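Oligopeptide ABC transporter, periplasmic oligopeptide-binding protein, putative (Thermotoga maritima MSB8, PDB 5IPW) probably binds peptides in the periplasm as the solute-binding component of an ABC transporter. Local coordinates at residues R42-P52 with Y260-L271. Sequence-based numbering, arbitrary orientation.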
loop_
_atom_site.group_PDB
_atom_site.type_symbol
_atom_site.label_atom_id
_atom_site.label_comp_id
_atom_site.label_asym_id
_atom_site.label_seq_id
_atom_site.Cartn_x
_atom_site.Cartn_y
_atom_site.Cartn_z
ATOM N N ARG A 42 -0.516 -33.960 4.360
ATOM C CA ARG A 42 0.196 -32.674 4.364
ATOM C C ARG A 42 -0.734 -31.474 4.515
ATOM O O ARG A 42 -0.440 -30.545 5.266
ATOM C CB ARG A 42 0.949 -32.486 3.057
ATOM C CG ARG A 42 2.302 -33.156 2.957
ATOM C CD ARG A 42 2.951 -32.741 1.645
ATOM N NE ARG A 42 2.755 -33.766 0.643
ATOM C CZ ARG A 42 2.469 -33.575 -0.638
ATOM N NH1 ARG A 42 2.303 -32.376 -1.168
ATOM N NH2 ARG A 42 2.335 -34.635 -1.402
ATOM N N LEU A 43 -1.832 -31.480 3.764
ATOM C CA LEU A 43 -2.823 -30.395 3.827
ATOM C C LEU A 43 -3.550 -30.353 5.172
ATOM O O LEU A 43 -3.638 -31.360 5.865
ATOM C CB LEU A 43 -3.864 -30.559 2.718
ATOM C CG LEU A 43 -3.381 -30.338 1.290
ATOM C CD1 LEU A 43 -4.369 -30.958 0.322
ATOM C CD2 LEU A 43 -3.213 -28.856 1.002
ATOM N N PRO A 44 -4.088 -29.184 5.540
ATOM C CA PRO A 44 -4.945 -29.133 6.719
ATOM C C PRO A 44 -6.290 -29.801 6.456
ATOM O O PRO A 44 -6.535 -30.278 5.350
ATOM C CB PRO A 44 -5.132 -27.636 6.947
ATOM C CG PRO A 44 -4.993 -27.041 5.592
ATOM C CD PRO A 44 -3.967 -27.870 4.887
ATOM N N GLU A 45 -7.147 -29.840 7.470
ATOM C CA GLU A 45 -8.472 -30.432 7.322
ATOM C C GLU A 45 -9.334 -29.558 6.432
ATOM O O GLU A 45 -10.115 -30.058 5.650
ATOM C CB GLU A 45 -9.136 -30.622 8.680
ATOM C CG GLU A 45 -8.557 -31.787 9.473
ATOM C CD GLU A 45 -9.205 -31.975 10.841
ATOM O OE1 GLU A 45 -10.149 -31.220 11.194
ATOM O OE2 GLU A 45 -8.759 -32.889 11.569
ATOM N N GLU A 46 -9.167 -28.250 6.549
ATOM C CA GLU A 46 -9.934 -27.294 5.773
ATOM C C GLU A 46 -8.989 -26.260 5.135
ATOM O O GLU A 46 -8.815 -25.155 5.665
ATOM C CB GLU A 46 -10.967 -26.604 6.671
ATOM C CG GLU A 46 -11.986 -27.542 7.321
ATOM C CD GLU A 46 -13.166 -26.792 7.934
ATOM O OE1 GLU A 46 -14.287 -26.880 7.387
ATOM O OE2 GLU A 46 -12.968 -26.095 8.951
ATOM N N PRO A 47 -8.368 -26.617 3.993
ATOM C CA PRO A 47 -7.471 -25.678 3.316
ATOM C C PRO A 47 -8.202 -24.455 2.779
ATOM O O PRO A 47 -9.400 -24.510 2.538
ATOM C CB PRO A 47 -6.922 -26.504 2.143
ATOM C CG PRO A 47 -7.952 -27.550 1.900
ATOM C CD PRO A 47 -8.467 -27.897 3.266
ATOM N N LEU A 48 -7.481 -23.356 2.601
ATOM C CA LEU A 48 -8.024 -22.205 1.894
ATOM C C LEU A 48 -8.289 -22.618 0.459
ATOM O O LEU A 48 -7.567 -23.437 -0.097
ATOM C CB LEU A 48 -7.055 -21.022 1.968
ATOM C CG LEU A 48 -7.414 -19.771 1.161
ATOM C CD1 LEU A 48 -8.711 -19.143 1.629
ATOM C CD2 LEU A 48 -6.290 -18.754 1.248
ATOM N N VAL A 49 -9.356 -22.090 -0.125
ATOM C CA VAL A 49 -9.736 -22.432 -1.488
ATOM C C VAL A 49 -9.605 -21.185 -2.328
ATOM O O VAL A 49 -10.155 -20.140 -1.991
ATOM C CB VAL A 49 -11.177 -22.970 -1.565
ATOM C CG1 VAL A 49 -11.535 -23.350 -2.995
ATOM C CG2 VAL A 49 -11.331 -24.173 -0.643
ATOM N N VAL A 50 -8.860 -21.298 -3.423
ATOM C CA VAL A 50 -8.492 -20.141 -4.215
ATOM C C VAL A 50 -9.069 -20.258 -5.605
ATOM O O VAL A 50 -8.891 -21.268 -6.264
ATOM C CB VAL A 50 -6.971 -20.019 -4.269
ATOM C CG1 VAL A 50 -6.533 -18.878 -5.188
ATOM C CG2 VAL A 50 -6.458 -19.798 -2.863
ATOM N N GLN A 51 -9.784 -19.227 -6.038
ATOM C CA GLN A 51 -10.294 -19.206 -7.395
ATOM C C GLN A 51 -9.299 -18.484 -8.296
ATOM O O GLN A 51 -8.922 -17.344 -8.025
ATOM C CB GLN A 51 -11.653 -18.536 -7.475
ATOM C CG GLN A 51 -12.279 -18.658 -8.850
ATOM C CD GLN A 51 -13.566 -17.882 -8.938
ATOM O OE1 GLN A 51 -14.487 -18.108 -8.142
ATOM N NE2 GLN A 51 -13.642 -16.947 -9.888
ATOM N N PRO A 52 -8.864 -19.154 -9.365
ATOM C CA PRO A 52 -7.907 -18.555 -10.263
ATOM C C PRO A 52 -8.337 -17.218 -10.831
ATOM O O PRO A 52 -9.517 -16.986 -11.053
ATOM C CB PRO A 52 -7.810 -19.568 -11.396
ATOM C CG PRO A 52 -8.104 -20.868 -10.758
ATOM C CD PRO A 52 -9.053 -20.588 -9.632
ATOM N N TYR A 260 4.100 -28.315 2.417
ATOM C CA TYR A 260 3.006 -28.265 3.388
ATOM C C TYR A 260 2.111 -27.047 3.211
ATOM O O TYR A 260 1.362 -26.684 4.126
ATOM C CB TYR A 260 3.585 -28.284 4.810
ATOM C CG TYR A 260 4.194 -29.612 5.148
ATOM C CD1 TYR A 260 3.394 -30.660 5.581
ATOM C CD2 TYR A 260 5.558 -29.840 5.001
ATOM C CE1 TYR A 260 3.927 -31.898 5.881
ATOM C CE2 TYR A 260 6.108 -31.078 5.291
ATOM C CZ TYR A 260 5.278 -32.111 5.733
ATOM O OH TYR A 260 5.775 -33.365 6.038
ATOM N N PHE A 261 2.164 -26.407 2.044
ATOM C CA PHE A 261 1.327 -25.228 1.820
ATOM C C PHE A 261 -0.149 -25.609 1.914
ATOM O O PHE A 261 -0.554 -26.691 1.471
ATOM C CB PHE A 261 1.622 -24.542 0.484
ATOM C CG PHE A 261 1.072 -23.149 0.401
ATOM C CD1 PHE A 261 1.463 -22.187 1.314
ATOM C CD2 PHE A 261 0.137 -22.809 -0.554
ATOM C CE1 PHE A 261 0.940 -20.906 1.270
ATOM C CE2 PHE A 261 -0.386 -21.530 -0.613
ATOM C CZ PHE A 261 0.016 -20.575 0.298
ATOM N N TRP A 262 -0.936 -24.680 2.453
ATOM C CA TRP A 262 -2.231 -24.976 3.080
ATOM C C TRP A 262 -3.407 -24.444 2.284
ATOM O O TRP A 262 -4.517 -24.386 2.805
ATOM C CB TRP A 262 -2.270 -24.368 4.492
ATOM C CG TRP A 262 -1.552 -23.077 4.539
ATOM C CD1 TRP A 262 -0.236 -22.888 4.845
ATOM C CD2 TRP A 262 -2.074 -21.796 4.200
ATOM N NE1 TRP A 262 0.088 -21.564 4.731
ATOM C CE2 TRP A 262 -1.023 -20.868 4.338
ATOM C CE3 TRP A 262 -3.326 -21.340 3.796
ATOM C CZ2 TRP A 262 -1.186 -19.509 4.088
ATOM C CZ3 TRP A 262 -3.490 -19.982 3.548
ATOM C CH2 TRP A 262 -2.426 -19.084 3.691
ATOM N N ALA A 263 -3.175 -24.047 1.036
ATOM C CA ALA A 263 -4.259 -23.590 0.181
ATOM C C ALA A 263 -4.303 -24.442 -1.060
ATOM O O ALA A 263 -3.286 -24.957 -1.497
ATOM C CB ALA A 263 -4.069 -22.137 -0.197
ATOM N N VAL A 264 -5.497 -24.580 -1.620
ATOM C CA VAL A 264 -5.703 -25.299 -2.864
ATOM C C VAL A 264 -6.545 -24.495 -3.849
ATOM O O VAL A 264 -7.111 -23.456 -3.521
ATOM C CB VAL A 264 -6.389 -26.661 -2.631
ATOM C CG1 VAL A 264 -5.590 -27.514 -1.652
ATOM C CG2 VAL A 264 -7.814 -26.481 -2.112
ATOM N N ASP A 265 -6.556 -25.003 -5.069
ATOM C CA ASP A 265 -7.460 -24.638 -6.156
ATOM C C ASP A 265 -8.900 -24.964 -5.901
ATOM O O ASP A 265 -9.217 -25.786 -5.054
ATOM C CB ASP A 265 -7.134 -25.540 -7.351
ATOM C CG ASP A 265 -6.367 -24.862 -8.370
ATOM O OD1 ASP A 265 -6.012 -23.694 -8.139
ATOM O OD2 ASP A 265 -6.118 -25.494 -9.406
ATOM N N ILE A 266 -9.762 -24.411 -6.744
ATOM C CA ILE A 266 -11.122 -24.915 -6.860
ATOM C C ILE A 266 -11.172 -26.381 -7.313
ATOM O O ILE A 266 -12.126 -27.073 -7.005
ATOM C CB ILE A 266 -12.019 -24.022 -7.757
ATOM C CG1 ILE A 266 -11.468 -23.885 -9.175
ATOM C CG2 ILE A 266 -12.175 -22.642 -7.134
ATOM C CD1 ILE A 266 -12.342 -23.052 -10.097
ATOM N N GLU A 267 -10.170 -26.863 -8.041
ATOM C CA GLU A 267 -10.083 -28.297 -8.379
ATOM C C GLU A 267 -9.296 -29.137 -7.365
ATOM O O GLU A 267 -9.012 -30.303 -7.619
ATOM C CB GLU A 267 -9.457 -28.485 -9.769
ATOM C CG GLU A 267 -10.330 -28.018 -10.930
ATOM C CD GLU A 267 -11.503 -28.952 -11.204
ATOM O OE1 GLU A 267 -11.266 -30.096 -11.632
ATOM O OE2 GLU A 267 -12.667 -28.537 -10.989
ATOM N N GLY A 268 -8.927 -28.560 -6.230
ATOM C CA GLY A 268 -8.166 -29.301 -5.213
ATOM C C GLY A 268 -6.663 -29.471 -5.443
ATOM O O GLY A 268 -6.018 -30.242 -4.731
ATOM N N ASN A 269 -6.096 -28.774 -6.427
ATOM C CA ASN A 269 -4.636 -28.701 -6.573
ATOM C C ASN A 269 -3.991 -27.912 -5.422
ATOM O O ASN A 269 -4.330 -26.755 -5.193
ATOM C CB ASN A 269 -4.243 -28.038 -7.904
ATOM C CG ASN A 269 -4.729 -28.812 -9.115
ATOM O OD1 ASN A 269 -4.451 -29.996 -9.256
ATOM N ND2 ASN A 269 -5.462 -28.138 -9.998
ATOM N N GLN A 270 -3.062 -28.549 -4.710
ATOM C CA GLN A 270 -2.293 -27.886 -3.664
ATOM C C GLN A 270 -1.347 -26.863 -4.280
ATOM O O GLN A 270 -0.470 -27.203 -5.075
ATOM C CB GLN A 270 -1.470 -28.895 -2.855
ATOM C CG GLN A 270 -0.594 -28.242 -1.789
ATOM C CD GLN A 270 0.422 -29.184 -1.166
ATOM O OE1 GLN A 270 0.950 -30.078 -1.833
ATOM N NE2 GLN A 270 0.726 -28.968 0.115
ATOM N N LEU A 271 -1.515 -25.614 -3.887
ATOM C CA LEU A 271 -0.700 -24.539 -4.410
ATOM C C LEU A 271 0.673 -24.535 -3.721
ATOM O O LEU A 271 0.866 -25.213 -2.712
ATOM C CB LEU A 271 -1.433 -23.202 -4.214
ATOM C CG LEU A 271 -2.760 -23.107 -4.964
ATOM C CD1 LEU A 271 -3.544 -21.893 -4.503
ATOM C CD2 LEU A 271 -2.543 -23.052 -6.468
HETATM O O HOH W 1 -0.240 -27.763 5.926
#
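Strands 48-51 and 263-265 pair in parallel, L48 beside A263 and V49 beside V264, in a small mixed sheet with 48-51 central, between 263-265 and antiparallel strand 2-4. L48 N donates to W262 O (3.1 Å), V264 N to L48 O (2.8 Å, nearly straight at 171°), and V50 N to V264 O; I266 N bonds V50 O weakly. L48 lies alongside the W262 indole, CD2 meeting the ring edge at CZ3 (3.8 Å). V264 turns to the opposite face of the sheet, its CG1, anti to the carbonyl carbon (chi1 -56°), packing on L43 CD2 and P47 CB. Before the strands, R42 sets CD over one face of the Y260 ring, with CG near the rim at CE1, while its guanidinium forms a salt bridge with E23. Q270, extended beyond CG, sets CG 3.9 Å from L43 CD2, and its NE2 donates in the amide plane to F261 O (2.9 Å). With an alanine in its place, the carbonyls of F261 and P259 would probably lose this amide donor and a gap open beside L43 CD2. Main-chain bonds thus fix the register, and apolar side chains pack on both faces of a largely buried junction.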